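PDB 5JK0: tyrosine recombinase XerH from Helicobacter pylori, which cuts and rejoins DNA at specific sites as a tyrosine recombinase, taking part in chromosome segregation and possibly in chromosome decatenation. Local coordinates for residues D[4-9]-D[152-157]; D[47-52]-D[56-61]; D[182-187]-D[207-212]. One frame throughout, in Å; residues are numbered along the deposited sequence.

Contact 1 (D[4-9]-D[152-157])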
ATOM      1  N   HIS D   4      -6.320  25.761  29.893  1.00 44.23           N
ATOM      2  CA  HIS D   4      -7.650  26.252  30.231  1.00 42.31           C
ATOM      3  C   HIS D   4      -8.616  25.084  30.383  1.00 38.78           C
ATOM      4  O   HIS D   4      -8.369  24.008  29.850  1.00 39.01           O
ATOM      5  CB  HIS D   4      -8.158  27.218  29.156  1.00 42.34           C
ATOM      6  CG  HIS D   4      -7.189  28.304  28.809  1.00 45.06           C
ATOM      7  ND1 HIS D   4      -7.150  29.509  29.478  1.00 47.95           N
ATOM      8  CD2 HIS D   4      -6.224  28.368  27.861  1.00 44.96           C
ATOM      9  CE1 HIS D   4      -6.202  30.268  28.957  1.00 49.28           C
ATOM     10  NE2 HIS D   4      -5.626  29.599  27.975  1.00 47.61           N
ATOM     11  N   PRO D   5      -9.716  25.287  31.123  1.00 36.78           N
ATOM     12  CA  PRO D   5     -10.761  24.260  31.155  1.00 35.12           C
ATOM     13  C   PRO D   5     -11.352  24.043  29.765  1.00 31.46           C
ATOM     14  O   PRO D   5     -11.315  24.958  28.942  1.00 30.10           O
ATOM     15  CB  PRO D   5     -11.802  24.843  32.116  1.00 35.70           C
ATOM     16  CG  PRO D   5     -11.037  25.798  32.968  1.00 37.83           C
ATOM     17  CD  PRO D   5      -9.987  26.381  32.071  1.00 37.96           C
ATOM     18  N   LEU D   6     -11.876  22.849  29.505  1.00 30.09           N
ATOM     19  CA  LEU D   6     -12.443  22.536  28.198  1.00 28.10           C
ATOM     20  C   LEU D   6     -13.626  23.441  27.873  1.00 28.22           C
ATOM     21  O   LEU D   6     -13.695  24.031  26.795  1.00 27.16           O
ATOM     22  CB  LEU D   6     -12.879  21.073  28.134  1.00 27.10           C
ATOM     23  CG  LEU D   6     -13.455  20.624  26.787  1.00 26.32           C
ATOM     24  CD1 LEU D   6     -12.372  20.616  25.720  1.00 25.11           C
ATOM     25  CD2 LEU D   6     -14.115  19.258  26.898  1.00 26.57           C
ATOM     26  N   GLU D   7     -14.554  23.548  28.818  1.00 29.78           N
ATOM     27  CA  GLU D   7     -15.772  24.322  28.615  1.00 34.34           C
ATOM     28  C   GLU D   7     -15.896  25.437  29.647  1.00 36.29           C
ATOM     29  O   GLU D   7     -16.211  25.186  30.809  1.00 38.48           O
ATOM     30  CB  GLU D   7     -16.994  23.404  28.674  1.00 36.85           C
ATOM     31  CG  GLU D   7     -16.949  22.264  27.667  1.00 38.53           C
ATOM     32  CD  GLU D   7     -18.088  21.278  27.847  1.00 41.59           C
ATOM     33  OE1 GLU D   7     -19.007  21.269  27.000  1.00 39.97           O
ATOM     34  OE2 GLU D   7     -18.060  20.511  28.834  1.00 44.53           O
ATOM     35  N   GLU D   8     -15.644  26.668  29.214  1.00 37.36           N
ATOM     36  CA  GLU D   8     -15.700  27.823  30.104  1.00 41.87           C
ATOM     37  C   GLU D   8     -16.952  28.662  29.873  1.00 44.45           C
ATOM     38  O   GLU D   8     -17.323  29.482  30.714  1.00 46.27           O
ATOM     39  CB  GLU D   8     -14.454  28.695  29.928  1.00 43.44           C
ATOM     40  CG  GLU D   8     -13.169  28.056  30.428  1.00 45.94           C
ATOM     41  CD  GLU D   8     -11.958  28.945  30.219  1.00 48.23           C
ATOM     42  OE1 GLU D   8     -11.336  29.352  31.223  1.00 51.31           O
ATOM     43  OE2 GLU D   8     -11.626  29.237  29.050  1.00 46.58           O
ATOM     44  N   LEU D   9     -17.600  28.455  28.731  1.00 44.12           N
ATOM     45  CA  LEU D   9     -18.784  29.228  28.373  1.00 45.27           C
ATOM     46  C   LEU D   9     -20.033  28.352  28.328  1.00 44.61           C
ATOM     47  O   LEU D   9     -19.943  27.125  28.341  1.00 43.63           O
ATOM     48  CB  LEU D   9     -18.581  29.915  27.021  1.00 44.96           C
ATOM     49  CG  LEU D   9     -17.322  30.773  26.875  1.00 45.70           C
ATOM     50  CD1 LEU D   9     -17.198  31.306  25.456  1.00 45.04           C
ATOM     51  CD2 LEU D   9     -17.329  31.912  27.883  1.00 47.20           C
ATOM     52  N   TYR D 152      -9.951  16.144  29.453  1.00 30.83           N
ATOM     53  CA  TYR D 152     -10.804  15.384  28.547  1.00 30.34           C
ATOM     54  C   TYR D 152     -10.004  15.025  27.301  1.00 30.18           C
ATOM     55  O   TYR D 152      -9.294  15.866  26.751  1.00 30.55           O
ATOM     56  CB  TYR D 152     -12.056  16.183  28.171  1.00 28.65           C
ATOM     57  CG  TYR D 152     -13.011  15.438  27.262  1.00 28.77           C
ATOM     58  CD1 TYR D 152     -14.016  14.634  27.787  1.00 31.20           C
ATOM     59  CD2 TYR D 152     -12.911  15.540  25.877  1.00 28.18           C
ATOM     60  CE1 TYR D 152     -14.893  13.953  26.960  1.00 33.33           C
ATOM     61  CE2 TYR D 152     -13.780  14.860  25.043  1.00 30.26           C
ATOM     62  CZ  TYR D 152     -14.769  14.070  25.590  1.00 33.07           C
ATOM     63  OH  TYR D 152     -15.638  13.394  24.767  1.00 35.73           O
ATOM     64  N   ILE D 153     -10.115  13.778  26.856  1.00 29.60           N
ATOM     65  CA  ILE D 153      -9.334  13.314  25.714  1.00 30.88           C
ATOM     66  C   ILE D 153     -10.217  12.960  24.521  1.00 30.97           C
ATOM     67  O   ILE D 153     -11.084  12.091  24.616  1.00 32.41           O
ATOM     68  CB  ILE D 153      -8.478  12.087  26.081  1.00 32.93           C
ATOM     69  CG1 ILE D 153      -7.654  12.370  27.340  1.00 33.56           C
ATOM     70  CG2 ILE D 153      -7.578  11.698  24.919  1.00 34.60           C
ATOM     71  CD1 ILE D 153      -6.759  13.582  27.222  1.00 33.66           C
ATOM     72  N   TYR D 154      -9.990  13.637  23.400  1.00 29.48           N
ATOM     73  CA  TYR D 154     -10.715  13.346  22.166  1.00 31.16           C
ATOM     74  C   TYR D 154     -10.145  12.118  21.471  1.00 32.40           C
ATOM     75  O   TYR D 154     -10.886  11.214  21.081  1.00 32.32           O
ATOM     76  CB  TYR D 154     -10.674  14.545  21.217  1.00 30.85           C
ATOM     77  CG  TYR D 154     -11.633  15.656  21.580  1.00 30.39           C
ATOM     78  CD1 TYR D 154     -12.964  15.606  21.184  1.00 28.54           C
ATOM     79  CD2 TYR D 154     -11.206  16.760  22.310  1.00 30.55           C
ATOM     80  CE1 TYR D 154     -13.845  16.621  21.509  1.00 30.24           C
ATOM     81  CE2 TYR D 154     -12.081  17.781  22.639  1.00 26.12           C
ATOM     82  CZ  TYR D 154     -13.399  17.704  22.237  1.00 27.67           C
ATOM     83  OH  TYR D 154     -14.274  18.714  22.559  1.00 28.63           O
ATOM     84  N   ASN D 155      -8.822  12.102  21.320  1.00 31.35           N
ATOM     85  CA  ASN D 155      -8.107  11.018  20.650  1.00 34.01           C
ATOM     86  C   ASN D 155      -8.651  10.751  19.247  1.00 35.29           C
ATOM     87  O   ASN D 155      -8.936   9.610  18.882  1.00 37.19           O
ATOM     88  CB  ASN D 155      -8.162   9.738  21.490  1.00 36.36           C
ATOM     89  CG  ASN D 155      -7.170   8.689  21.022  1.00 40.28           C
ATOM     90  OD1 ASN D 155      -6.210   8.996  20.316  1.00 39.63           O
ATOM     91  ND2 ASN D 155      -7.402   7.440  21.413  1.00 42.88           N
ATOM     92  N   ILE D 156      -8.804  11.817  18.470  1.00 34.65           N
ATOM     93  CA  ILE D 156      -9.240  11.693  17.086  1.00 37.18           C
ATOM     94  C   ILE D 156      -8.093  11.173  16.228  1.00 40.11           C
ATOM     95  O   ILE D 156      -6.991  11.720  16.260  1.00 39.56           O
ATOM     96  CB  ILE D 156      -9.735  13.035  16.521  1.00 34.21           C
ATOM     97  CG1 ILE D 156     -10.824  13.628  17.418  1.00 32.70           C
ATOM     98  CG2 ILE D 156     -10.248  12.855  15.101  1.00 35.47           C
ATOM     99  CD1 ILE D 156     -12.076  12.784  17.495  1.00 34.55           C
ATOM    100  N   THR D 157      -8.353  10.118  15.465  1.00 43.04           N
ATOM    101  CA  THR D 157      -7.313   9.504  14.648  1.00 45.82           C
ATOM    102  C   THR D 157      -7.607   9.632  13.157  1.00 47.13           C
ATOM    103  O   THR D 157      -6.702   9.904  12.365  1.00 46.69           O
ATOM    104  CB  THR D 157      -7.130   8.016  15.000  1.00 48.83           C
ATOM    105  OG1 THR D 157      -8.370   7.322  14.817  1.00 50.89           O
ATOM    106  CG2 THR D 157      -6.681   7.864  16.445  1.00 49.09           C
TER
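Leu6 and Tyr152 bring two irregular backbone segments together with their CA atoms 7.3 Å apart, and since neither 4-9 nor 152-157 is a strand here and no hydrogen bond spans them, side chains alone make the contact. Leu6 is the whole of one half. Its CG stands anti to the backbone N (chi1 -178°), which sets CG beside the carbonyl carbon and sends the fork across to the two tyrosines, one methyl for each. The CD2 branch rests against the root of Tyr152, 3.9 Å from its CB, and stays almost as close to CG and CD2 of the ring, which it meets at a slant. The CD1 branch goes to Tyr154, whose side chain comes from the opposite direction; this methyl sits near the ring plane at the edge, 4.2 Å from CE2 and equally near OH. The tyrosines also support one another, for CE2 of Tyr152 lies 3.8 Å above the centre of one face of the Tyr154 ring. Phe137 meets the Tyr154 ring edge-to-face, and Tyr154 OH is hydrogen-bonded to Leu102 O, so a second set of contacts settles how this ring is turned. Ile140 of helix 123-143 touches both Leu6 and Tyr154, placing the contact against the core-binding helices. A branched leucine suits a spot bounded by two rings, while tyrosine supplies flat carbon surface together with a hydroxyl that can find a polar partner at the end of its reach. The chemistry across the segments is thus purely apolar and small in area; it probably contributes to seating the N-terminal arm, next to the backbone hydrogen bonds of His4 with Gln143 and Gln145 and that of Trp19 NE1 with Leu6 O.

Contact 2 (D[47-52]-D[56-61]); sequences NELNQA and SQLEKV
The carboxylate of Glu48 has a methyl on one face: CG2 of Val61 stands nearly straight above OE1, only 3.2 Å away, whereas a water approaches the same oxygen much closer to the plane of the group and donates to it at 3.3 Å. That water also reaches the other flat group, the amide of Gln57, but arrives far above the amide plane, over OE1, at 3.4 Å, and the bond is weak. At the end of its side chain Gln57 OE1 further accepts a weak bond from Ser54 N. Beside this water-linked pair lies the apolar part. Leu49 swings its CG beside its backbone N (chi1 -67°), sending the fork toward helix 55-68, where CD2 meets CD2 of Leu58 methyl to methyl at 3.7 Å and CG lies 3.8 Å from CG1 of Val61. Val61 therefore divides its two methyls: CG1, anti to its own N, serves the leucine, and CG2 the glutamate. Valine's methyls, set close to the backbone, let one helical residue touch a different partner with each branch, and leucine suits the buried positions, where its longer fork spans the gap between the segments. A type I turn from Glu48 to Gln51 starts the short reversal into the next helix. The pair is thus a helical hairpin of the core-binding half, and the nearest atom of the contact is about 4 Å from the bound DNA; Leu17 of helix 12-30 and Leu81 of helix 74-93 close over Leu58. Dispersion joins the helices inside, whereas Glu48 OE1 and Gln57 OE1 are both acceptors and cannot bond each other, so a water that donates to both links them, a loose tie that probably adds little to the grip.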
ATOM      1  N   ASN D  47      -1.392  39.958  18.937  1.00 49.59           N
ATOM      2  CA  ASN D  47      -2.102  40.737  19.944  1.00 52.36           C
ATOM      3  C   ASN D  47      -3.610  40.526  19.869  1.00 51.88           C
ATOM      4  O   ASN D  47      -4.281  40.422  20.895  1.00 51.09           O
ATOM      5  CB  ASN D  47      -1.774  42.224  19.797  1.00 55.93           C
ATOM      6  N   GLU D  48      -4.138  40.459  18.651  1.00 51.97           N
ATOM      7  CA  GLU D  48      -5.568  40.248  18.453  1.00 53.77           C
ATOM      8  C   GLU D  48      -5.978  38.834  18.848  1.00 51.42           C
ATOM      9  O   GLU D  48      -7.077  38.618  19.358  1.00 50.93           O
ATOM     10  CB  GLU D  48      -5.960  40.514  16.999  1.00 56.03           C
ATOM     11  CG  GLU D  48      -5.662  41.923  16.520  1.00 62.62           C
ATOM     12  CD  GLU D  48      -6.268  42.212  15.159  1.00 65.34           C
ATOM     13  OE1 GLU D  48      -7.428  41.809  14.928  1.00 65.63           O
ATOM     14  OE2 GLU D  48      -5.582  42.837  14.322  1.00 68.08           O
ATOM     15  N   LEU D  49      -5.086  37.877  18.618  1.00 51.30           N
ATOM     16  CA  LEU D  49      -5.374  36.474  18.895  1.00 50.60           C
ATOM     17  C   LEU D  49      -5.269  36.140  20.381  1.00 54.20           C
ATOM     18  O   LEU D  49      -5.614  35.036  20.799  1.00 52.34           O
ATOM     19  CB  LEU D  49      -4.436  35.572  18.090  1.00 48.77           C
ATOM     20  CG  LEU D  49      -4.627  35.582  16.572  1.00 46.68           C
ATOM     21  CD1 LEU D  49      -3.552  34.753  15.886  1.00 45.41           C
ATOM     22  CD2 LEU D  49      -6.013  35.073  16.203  1.00 44.95           C
ATOM     23  N   ASN D  50      -4.795  37.095  21.177  1.00 57.93           N
ATOM     24  CA  ASN D  50      -4.697  36.901  22.620  1.00 61.20           C
ATOM     25  C   ASN D  50      -6.043  37.072  23.313  1.00 61.15           C
ATOM     26  O   ASN D  50      -6.191  36.746  24.491  1.00 61.60           O
ATOM     27  CB  ASN D  50      -3.677  37.866  23.226  1.00 66.06           C
ATOM     28  CG  ASN D  50      -2.273  37.294  23.243  1.00 69.78           C
ATOM     29  OD1 ASN D  50      -1.349  37.868  22.669  1.00 73.08           O
ATOM     30  ND2 ASN D  50      -2.109  36.155  23.906  1.00 69.87           N
ATOM     31  N   GLN D  51      -7.020  37.586  22.575  1.00 61.53           N
ATOM     32  CA  GLN D  51      -8.370  37.752  23.096  1.00 62.12           C
ATOM     33  C   GLN D  51      -9.362  36.925  22.286  1.00 59.31           C
ATOM     34  O   GLN D  51      -9.031  36.414  21.215  1.00 56.49           O
ATOM     35  CB  GLN D  51      -8.775  39.227  23.085  1.00 65.55           C
ATOM     36  N   ALA D  52     -10.580  36.792  22.803  1.00 57.93           N
ATOM     37  CA  ALA D  52     -11.625  36.048  22.112  1.00 53.92           C
ATOM     38  C   ALA D  52     -12.069  36.783  20.852  1.00 52.75           C
ATOM     39  O   ALA D  52     -12.404  37.966  20.900  1.00 55.22           O
ATOM     40  CB  ALA D  52     -12.810  35.813  23.036  1.00 53.51           C
ATOM     41  N   SER D  56     -15.475  35.978  11.914  1.00 38.67           N
ATOM     42  CA  SER D  56     -15.101  37.002  10.948  1.00 41.04           C
ATOM     43  C   SER D  56     -13.765  37.639  11.312  1.00 41.14           C
ATOM     44  O   SER D  56     -12.963  37.964  10.437  1.00 41.73           O
ATOM     45  CB  SER D  56     -16.188  38.073  10.858  1.00 44.90           C
ATOM     46  OG  SER D  56     -15.803  39.117   9.981  1.00 48.29           O
ATOM     47  N   GLN D  57     -13.530  37.813  12.608  1.00 40.13           N
ATOM     48  CA  GLN D  57     -12.289  38.411  13.086  1.00 41.18           C
ATOM     49  C   GLN D  57     -11.106  37.460  12.916  1.00 38.91           C
ATOM     50  O   GLN D  57     -10.012  37.886  12.553  1.00 39.61           O
ATOM     51  CB  GLN D  57     -12.428  38.829  14.552  1.00 44.05           C
ATOM     52  CG  GLN D  57     -13.418  39.962  14.769  1.00 49.25           C
ATOM     53  CD  GLN D  57     -13.620  40.293  16.235  1.00 53.78           C
ATOM     54  OE1 GLN D  57     -13.007  39.684  17.111  1.00 55.60           O
ATOM     55  NE2 GLN D  57     -14.487  41.263  16.508  1.00 55.96           N
ATOM     56  N   LEU D  58     -11.330  36.175  13.176  1.00 35.76           N
ATOM     57  CA  LEU D  58     -10.284  35.170  13.002  1.00 35.40           C
ATOM     58  C   LEU D  58      -9.866  35.060  11.540  1.00 35.26           C
ATOM     59  O   LEU D  58      -8.691  34.857  11.232  1.00 34.94           O
ATOM     60  CB  LEU D  58     -10.747  33.805  13.513  1.00 33.49           C
ATOM     61  CG  LEU D  58     -10.842  33.630  15.028  1.00 33.98           C
ATOM     62  CD1 LEU D  58     -11.239  32.206  15.370  1.00 32.31           C
ATOM     63  CD2 LEU D  58      -9.523  33.995  15.690  1.00 35.72           C
ATOM     64  N   GLU D  59     -10.838  35.193  10.646  1.00 36.03           N
ATOM     65  CA  GLU D  59     -10.575  35.124   9.216  1.00 37.52           C
ATOM     66  C   GLU D  59      -9.697  36.282   8.757  1.00 37.74           C
ATOM     67  O   GLU D  59      -8.749  36.091   7.996  1.00 37.18           O
ATOM     68  CB  GLU D  59     -11.890  35.119   8.436  1.00 40.64           C
ATOM     69  CG  GLU D  59     -11.717  35.103   6.929  1.00 44.51           C
ATOM     70  CD  GLU D  59     -13.042  35.104   6.198  1.00 50.14           C
ATOM     71  OE1 GLU D  59     -14.085  34.908   6.858  1.00 51.73           O
ATOM     72  OE2 GLU D  59     -13.042  35.304   4.966  1.00 54.74           O
ATOM     73  N   LYS D  60     -10.013  37.483   9.231  1.00 37.60           N
ATOM     74  CA  LYS D  60      -9.285  38.682   8.831  1.00 38.66           C
ATOM     75  C   LYS D  60      -7.852  38.687   9.361  1.00 39.08           C
ATOM     76  O   LYS D  60      -6.928  39.107   8.664  1.00 40.24           O
ATOM     77  CB  LYS D  60     -10.023  39.935   9.308  1.00 33.33           C
ATOM     78  N   VAL D  61      -7.674  38.218  10.592  1.00 38.32           N
ATOM     79  CA  VAL D  61      -6.360  38.207  11.229  1.00 39.38           C
ATOM     80  C   VAL D  61      -5.392  37.257  10.527  1.00 37.06           C
ATOM     81  O   VAL D  61      -4.255  37.627  10.224  1.00 38.88           O
ATOM     82  CB  VAL D  61      -6.463  37.812  12.718  1.00 39.93           C
ATOM     83  CG1 VAL D  61      -5.083  37.523  13.294  1.00 41.63           C
ATOM     84  CG2 VAL D  61      -7.153  38.910  13.508  1.00 41.12           C
TER
HETATM   85  O   HOH W   1      -9.806  40.869  16.937  1.00 52.75           O

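Contact 3 (D[182-187]-D[207-212]); sequences EKFLES and IIVFTG
Leu185 and Val209 face each other across two nearly antiparallel helices, whose segments 182-187 and 207-211 run at 159° with their axes 11.7 Å apart. The leucine fork, with CG beside its backbone N (chi1 -72°), crosses obliquely to the valine: its CD2 lies 3.8 Å from Val209 CG1. Both its methyls also lean on the outer end of the Phe210 ring at a slant, each 3.9 Å from CZ. The second methyl of Val209, CG2, turns instead to Phe184, meeting CE2 at 3.7 Å at the ring's edge and near its plane. Val209 thus gives one methyl to each of two partners, while both leucine methyls share Phe210; the phenylalanines offer broad apolar surface, Phe184 by its edge. On the far side of the first helix, Ser187 OG donates to Lys183 O at 2.8 Å while Ser187 N reaches that oxygen from its other face, which lets a serine be buried in a helix. Gly212, with positive phi, follows the second helix just before the predicted active-site Arg214, and its O accepts from Arg313 NH1, another predicted catalytic residue. Trp360 of the second subunit packs edge-to-face on Phe210, and its NE1 is hydrogen-bonded to Phe210 O, consistent with a C-terminal tail exchanged between recombinase subunits. Around the pair, helix 286-300 backs Phe184, Leu312 of helix 309-324 touches Phe184 and Val209, and Leu249 of strand 244-250 lies against Phe210.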
ATOM      1  N   GLU D 182      14.109  24.674 -25.892  1.00 54.45           N
ATOM      2  CA  GLU D 182      14.731  25.558 -26.870  1.00 55.58           C
ATOM      3  C   GLU D 182      13.716  26.548 -27.432  1.00 55.75           C
ATOM      4  O   GLU D 182      14.019  27.727 -27.614  1.00 56.29           O
ATOM      5  CB  GLU D 182      15.360  24.746 -28.005  1.00 57.20           C
ATOM      6  N   LYS D 183      12.508  26.061 -27.697  1.00 54.97           N
ATOM      7  CA  LYS D 183      11.444  26.899 -28.237  1.00 54.80           C
ATOM      8  C   LYS D 183      10.967  27.923 -27.211  1.00 53.71           C
ATOM      9  O   LYS D 183      10.538  29.019 -27.569  1.00 54.94           O
ATOM     10  CB  LYS D 183      10.268  26.037 -28.702  1.00 53.60           C
ATOM     11  N   PHE D 184      11.049  27.558 -25.935  1.00 52.05           N
ATOM     12  CA  PHE D 184      10.622  28.446 -24.861  1.00 51.19           C
ATOM     13  C   PHE D 184      11.598  29.604 -24.679  1.00 53.35           C
ATOM     14  O   PHE D 184      11.186  30.746 -24.480  1.00 53.05           O
ATOM     15  CB  PHE D 184      10.474  27.672 -23.549  1.00 48.59           C
ATOM     16  CG  PHE D 184      10.058  28.527 -22.386  1.00 46.14           C
ATOM     17  CD1 PHE D 184       8.737  28.918 -22.233  1.00 45.15           C
ATOM     18  CD2 PHE D 184      10.986  28.940 -21.443  1.00 44.89           C
ATOM     19  CE1 PHE D 184       8.351  29.705 -21.165  1.00 43.54           C
ATOM     20  CE2 PHE D 184      10.606  29.726 -20.372  1.00 43.58           C
ATOM     21  CZ  PHE D 184       9.285  30.109 -20.233  1.00 42.94           C
ATOM     22  N   LEU D 185      12.891  29.301 -24.746  1.00 55.65           N
ATOM     23  CA  LEU D 185      13.928  30.319 -24.613  1.00 58.02           C
ATOM     24  C   LEU D 185      13.836  31.353 -25.732  1.00 61.51           C
ATOM     25  O   LEU D 185      14.081  32.539 -25.513  1.00 63.22           O
ATOM     26  CB  LEU D 185      15.316  29.673 -24.602  1.00 58.83           C
ATOM     27  CG  LEU D 185      15.693  28.887 -23.344  1.00 56.98           C
ATOM     28  CD1 LEU D 185      17.002  28.143 -23.546  1.00 58.47           C
ATOM     29  CD2 LEU D 185      15.786  29.816 -22.144  1.00 55.26           C
ATOM     30  N   GLU D 186      13.481  30.894 -26.929  1.00 62.63           N
ATOM     31  CA  GLU D 186      13.303  31.784 -28.071  1.00 65.34           C
ATOM     32  C   GLU D 186      12.123  32.723 -27.853  1.00 61.91           C
ATOM     33  O   GLU D 186      12.186  33.908 -28.183  1.00 62.72           O
ATOM     34  CB  GLU D 186      13.090  30.980 -29.355  1.00 69.38           C
ATOM     35  CG  GLU D 186      14.258  30.094 -29.746  1.00 73.56           C
ATOM     36  CD  GLU D 186      13.966  29.263 -30.981  1.00 77.64           C
ATOM     37  OE1 GLU D 186      14.806  28.411 -31.340  1.00 79.80           O
ATOM     38  OE2 GLU D 186      12.896  29.463 -31.593  1.00 78.73           O
ATOM     39  N   SER D 187      11.049  32.181 -27.291  1.00 57.99           N
ATOM     40  CA  SER D 187       9.814  32.930 -27.102  1.00 56.64           C
ATOM     41  C   SER D 187       9.961  34.021 -26.044  1.00 54.84           C
ATOM     42  O   SER D 187       9.216  35.000 -26.050  1.00 54.45           O
ATOM     43  CB  SER D 187       8.675  31.981 -26.722  1.00 54.95           C
ATOM     44  OG  SER D 187       8.496  30.986 -27.715  1.00 55.24           O
ATOM     45  N   ILE D 207      17.011  33.115 -15.688  1.00 42.11           N
ATOM     46  CA  ILE D 207      17.793  32.592 -14.572  1.00 41.15           C
ATOM     47  C   ILE D 207      17.122  31.350 -13.984  1.00 39.46           C
ATOM     48  O   ILE D 207      17.792  30.384 -13.613  1.00 35.94           O
ATOM     49  CB  ILE D 207      17.990  33.659 -13.474  1.00 41.04           C
ATOM     50  CG1 ILE D 207      18.890  34.785 -13.984  1.00 43.20           C
ATOM     51  CG2 ILE D 207      18.595  33.043 -12.221  1.00 39.50           C
ATOM     52  CD1 ILE D 207      19.130  35.884 -12.973  1.00 41.99           C
ATOM     53  N   ILE D 208      15.794  31.374 -13.925  1.00 38.11           N
ATOM     54  CA  ILE D 208      15.021  30.234 -13.440  1.00 36.07           C
ATOM     55  C   ILE D 208      15.177  29.024 -14.358  1.00 35.61           C
ATOM     56  O   ILE D 208      15.371  27.901 -13.891  1.00 35.72           O
ATOM     57  CB  ILE D 208      13.525  30.587 -13.309  1.00 34.12           C
ATOM     58  CG1 ILE D 208      13.325  31.643 -12.222  1.00 33.67           C
ATOM     59  CG2 ILE D 208      12.704  29.345 -12.995  1.00 31.96           C
ATOM     60  CD1 ILE D 208      11.876  31.986 -11.967  1.00 31.61           C
ATOM     61  N   VAL D 209      15.100  29.260 -15.664  1.00 36.89           N
ATOM     62  CA  VAL D 209      15.203  28.185 -16.647  1.00 39.43           C
ATOM     63  C   VAL D 209      16.550  27.468 -16.577  1.00 42.63           C
ATOM     64  O   VAL D 209      16.610  26.238 -16.581  1.00 41.91           O
ATOM     65  CB  VAL D 209      14.994  28.715 -18.082  1.00 40.98           C
ATOM     66  CG1 VAL D 209      15.244  27.613 -19.102  1.00 41.28           C
ATOM     67  CG2 VAL D 209      13.593  29.283 -18.240  1.00 41.21           C
ATOM     68  N   PHE D 210      17.629  28.241 -16.497  1.00 44.78           N
ATOM     69  CA  PHE D 210      18.975  27.680 -16.561  1.00 46.89           C
ATOM     70  C   PHE D 210      19.455  27.077 -15.239  1.00 45.67           C
ATOM     71  O   PHE D 210      20.274  26.160 -15.238  1.00 46.75           O
ATOM     72  CB  PHE D 210      19.969  28.748 -17.023  1.00 49.46           C
ATOM     73  CG  PHE D 210      19.816  29.138 -18.466  1.00 51.77           C
ATOM     74  CD1 PHE D 210      19.939  28.191 -19.469  1.00 52.41           C
ATOM     75  CD2 PHE D 210      19.569  30.454 -18.820  1.00 53.00           C
ATOM     76  CE1 PHE D 210      19.802  28.546 -20.799  1.00 54.47           C
ATOM     77  CE2 PHE D 210      19.433  30.816 -20.148  1.00 54.82           C
ATOM     78  CZ  PHE D 210      19.550  29.861 -21.138  1.00 55.35           C
ATOM     79  N   THR D 211      18.954  27.590 -14.120  1.00 43.29           N
ATOM     80  CA  THR D 211      19.394  27.111 -12.812  1.00 41.08           C
ATOM     81  C   THR D 211      18.385  26.158 -12.179  1.00 38.97           C
ATOM     82  O   THR D 211      18.758  25.245 -11.443  1.00 37.65           O
ATOM     83  CB  THR D 211      19.653  28.278 -11.838  1.00 40.69           C
ATOM     84  OG1 THR D 211      18.451  29.039 -11.667  1.00 38.78           O
ATOM     85  CG2 THR D 211      20.753  29.183 -12.372  1.00 42.29           C
ATOM     86  N   GLY D 212      17.106  26.378 -12.461  1.00 38.33           N
ATOM     87  CA  GLY D 212      16.057  25.529 -11.927  1.00 36.85           C
ATOM     88  C   GLY D 212      15.713  25.844 -10.484  1.00 37.18           C
ATOM     89  O   GLY D 212      15.130  25.016  -9.787  1.00 37.12           O
TER

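From the N terminus, the arm at 4-9 precedes helix 12-30 and meets 152-157 much later in the chain, so contact 1 closes a long, mainly helical loop that takes in the core-binding helices. Nested inside it, contact 2 closes a very short hairpin between helices 39-48 and 55-68; the two centres lie 21 Å apart without touching. The chain then passes through a linker that is partly unmodelled, and so probably flexible, to the catalytic half, where contact 3 closes a third loop, in series with the others, between helices 178-190 and 198-211. It lies on the opposite side of the chain's centre, its centre 54 Å from that of contact 1 and 44 Å from that of contact 2.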